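Local atomic coordinates of nascent polypeptide-associated complex protein (Methanothermobacter marburgensis, PDB entry 1TR8), a protein that probably contacts nascent chains emerging from the ribosome, acting as a homodimer that binds ribosomal RNA. Residues D67-V72 with D82-L87. Sequence-based numbering, arbitrary orientation.
Sequences DDIELV and DATRAL
Leu87 supplies a bump at this interface: its CD1 enters the hollow bounded by Asp68, Ile69 and Val72. The evidence is the cluster of contacts that 67-72 makes with that one methyl, which lies 3.8 Å from Ile69 N. Side chains add to it, CG1 of Ile69 and CG2 of Val72 each 4.0 Å from Leu87 CD1, with CB of Asp68 at the margin. Val72 spreads its two branches over two partners. With CG1 anti to the backbone N (chi1 178°), that methyl meets Ala83 CB at 3.9 Å, while CG2 turns to Leu87. The short side chain of Ala83 is consistent with the close backbone approach here, its CA lying 5.9 Å from CA of Ile69. On the other flank OG1 of Thr84, already hydrogen-bonded to Arg80 O within its own helix, faces the fork of Ile69, with CD1 at 3.6 Å and CG2 at 3.7 Å. Cutting Ile69 back to an alanine is likely to open a gap beside Leu87 CD1 and to remove the apolar cover from Thr84 OG1. Ile64 touches both Ile69 and Leu87, and Leu94 packs on Val72. The segment axes approach to 9.0 Å, their N-to-C directions 113° apart; helices 66-76 and 80-89, the first two of the compact three-helix UBA domain, meet here in its hydrophobic core.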
loop_
_atom_site.group_PDB
_atom_site.type_symbol
_atom_site.label_atom_id
_atom_site.label_comp_id
_atom_site.label_asym_id
_atom_site.label_seq_id
_atom_site.Cartn_x
_atom_site.Cartn_y
_atom_site.Cartn_z
ATOM N N ASP A 67 -22.195 1.087 -25.413
ATOM C CA ASP A 67 -23.439 0.385 -25.689
ATOM C C ASP A 67 -24.003 -0.275 -24.435
ATOM O O ASP A 67 -25.210 -0.316 -24.252
ATOM C CB ASP A 67 -23.249 -0.616 -26.832
ATOM C CG ASP A 67 -22.945 0.064 -28.148
ATOM O OD1 ASP A 67 -23.034 1.314 -28.209
ATOM O OD2 ASP A 67 -22.599 -0.560 -29.177
ATOM N N ASP A 68 -23.145 -0.717 -23.527
ATOM C CA ASP A 68 -23.624 -1.262 -22.265
ATOM C C ASP A 68 -24.164 -0.192 -21.346
ATOM O O ASP A 68 -25.190 -0.391 -20.719
ATOM C CB ASP A 68 -22.496 -1.986 -21.558
ATOM C CG ASP A 68 -22.069 -3.240 -22.282
ATOM O OD1 ASP A 68 -22.592 -3.503 -23.388
ATOM O OD2 ASP A 68 -21.222 -4.019 -21.807
ATOM N N ILE A 69 -23.477 0.942 -21.259
ATOM C CA ILE A 69 -23.987 2.089 -20.496
ATOM C C ILE A 69 -25.345 2.510 -21.030
ATOM O O ILE A 69 -26.279 2.641 -20.264
ATOM C CB ILE A 69 -23.004 3.273 -20.550
ATOM C CG1 ILE A 69 -21.688 2.877 -19.880
ATOM C CG2 ILE A 69 -23.575 4.506 -19.839
ATOM C CD1 ILE A 69 -20.580 3.876 -20.098
ATOM N N GLU A 70 -25.446 2.664 -22.344
ATOM C CA GLU A 70 -26.699 3.030 -23.021
ATOM C C GLU A 70 -27.832 2.065 -22.693
ATOM O O GLU A 70 -28.921 2.488 -22.331
ATOM C CB GLU A 70 -26.497 3.066 -24.536
ATOM C CG GLU A 70 -25.794 4.322 -25.012
ATOM C CD GLU A 70 -25.390 4.249 -26.474
ATOM O OE1 GLU A 70 -25.986 3.444 -27.246
ATOM O OE2 GLU A 70 -24.467 5.011 -26.853
ATOM N N LEU A 71 -27.550 0.773 -22.799
ATOM C CA LEU A 71 -28.550 -0.275 -22.539
ATOM C C LEU A 71 -29.096 -0.202 -21.112
ATOM O O LEU A 71 -30.309 -0.234 -20.876
ATOM C CB LEU A 71 -27.938 -1.654 -22.788
ATOM C CG LEU A 71 -28.899 -2.817 -23.058
ATOM C CD1 LEU A 71 -28.263 -3.789 -24.020
ATOM C CD2 LEU A 71 -29.282 -3.544 -21.805
ATOM N N VAL A 72 -28.189 -0.021 -20.161
ATOM C CA VAL A 72 -28.585 0.073 -18.760
ATOM C C VAL A 72 -29.411 1.343 -18.487
ATOM O O VAL A 72 -30.394 1.305 -17.761
ATOM C CB VAL A 72 -27.356 0.035 -17.812
ATOM C CG1 VAL A 72 -27.794 0.176 -16.361
ATOM C CG2 VAL A 72 -26.571 -1.241 -17.994
ATOM N N ASP A 82 -25.061 7.060 -12.753
ATOM C CA ASP A 82 -25.444 5.845 -12.028
ATOM C C ASP A 82 -25.268 4.574 -12.834
ATOM O O ASP A 82 -24.922 3.535 -12.291
ATOM C CB ASP A 82 -26.899 5.938 -11.567
ATOM C CG ASP A 82 -27.136 7.086 -10.630
ATOM O OD1 ASP A 82 -26.159 7.590 -10.029
ATOM O OD2 ASP A 82 -28.270 7.568 -10.451
ATOM N N ALA A 83 -25.564 4.617 -14.126
ATOM C CA ALA A 83 -25.421 3.419 -14.956
ATOM C C ALA A 83 -23.955 3.028 -14.989
ATOM O O ALA A 83 -23.587 1.867 -14.854
ATOM C CB ALA A 83 -25.968 3.659 -16.376
ATOM N N THR A 84 -23.106 4.037 -15.103
ATOM C CA THR A 84 -21.674 3.808 -15.200
ATOM C C THR A 84 -21.148 3.250 -13.879
ATOM O O THR A 84 -20.441 2.248 -13.835
ATOM C CB THR A 84 -21.009 5.143 -15.606
ATOM O OG1 THR A 84 -21.421 5.475 -16.940
ATOM C CG2 THR A 84 -19.517 5.021 -15.704
ATOM N N ARG A 85 -21.577 3.840 -12.780
ATOM C CA ARG A 85 -21.216 3.321 -11.456
ATOM C C ARG A 85 -21.769 1.913 -11.177
ATOM O O ARG A 85 -21.067 1.032 -10.711
ATOM C CB ARG A 85 -21.678 4.288 -10.369
ATOM C CG ARG A 85 -21.365 3.792 -8.955
ATOM C CD ARG A 85 -21.675 4.810 -7.842
ATOM N NE ARG A 85 -22.941 5.502 -8.078
ATOM C CZ ARG A 85 -23.085 6.821 -8.152
ATOM N NH1 ARG A 85 -22.047 7.627 -7.995
ATOM N NH2 ARG A 85 -24.284 7.337 -8.373
ATOM N N ALA A 86 -23.017 1.666 -11.529
ATOM C CA ALA A 86 -23.569 0.317 -11.437
ATOM C C ALA A 86 -22.713 -0.740 -12.134
ATOM O O ALA A 86 -22.487 -1.827 -11.598
ATOM C CB ALA A 86 -24.970 0.286 -12.010
ATOM N N LEU A 87 -22.301 -0.446 -13.360
ATOM C CA LEU A 87 -21.526 -1.392 -14.180
ATOM C C LEU A 87 -20.118 -1.583 -13.624
ATOM O O LEU A 87 -19.556 -2.667 -13.695
ATOM C CB LEU A 87 -21.458 -0.888 -15.623
ATOM C CG LEU A 87 -22.605 -1.277 -16.553
ATOM C CD1 LEU A 87 -22.687 -0.319 -17.748
ATOM C CD2 LEU A 87 -22.450 -2.705 -17.046
#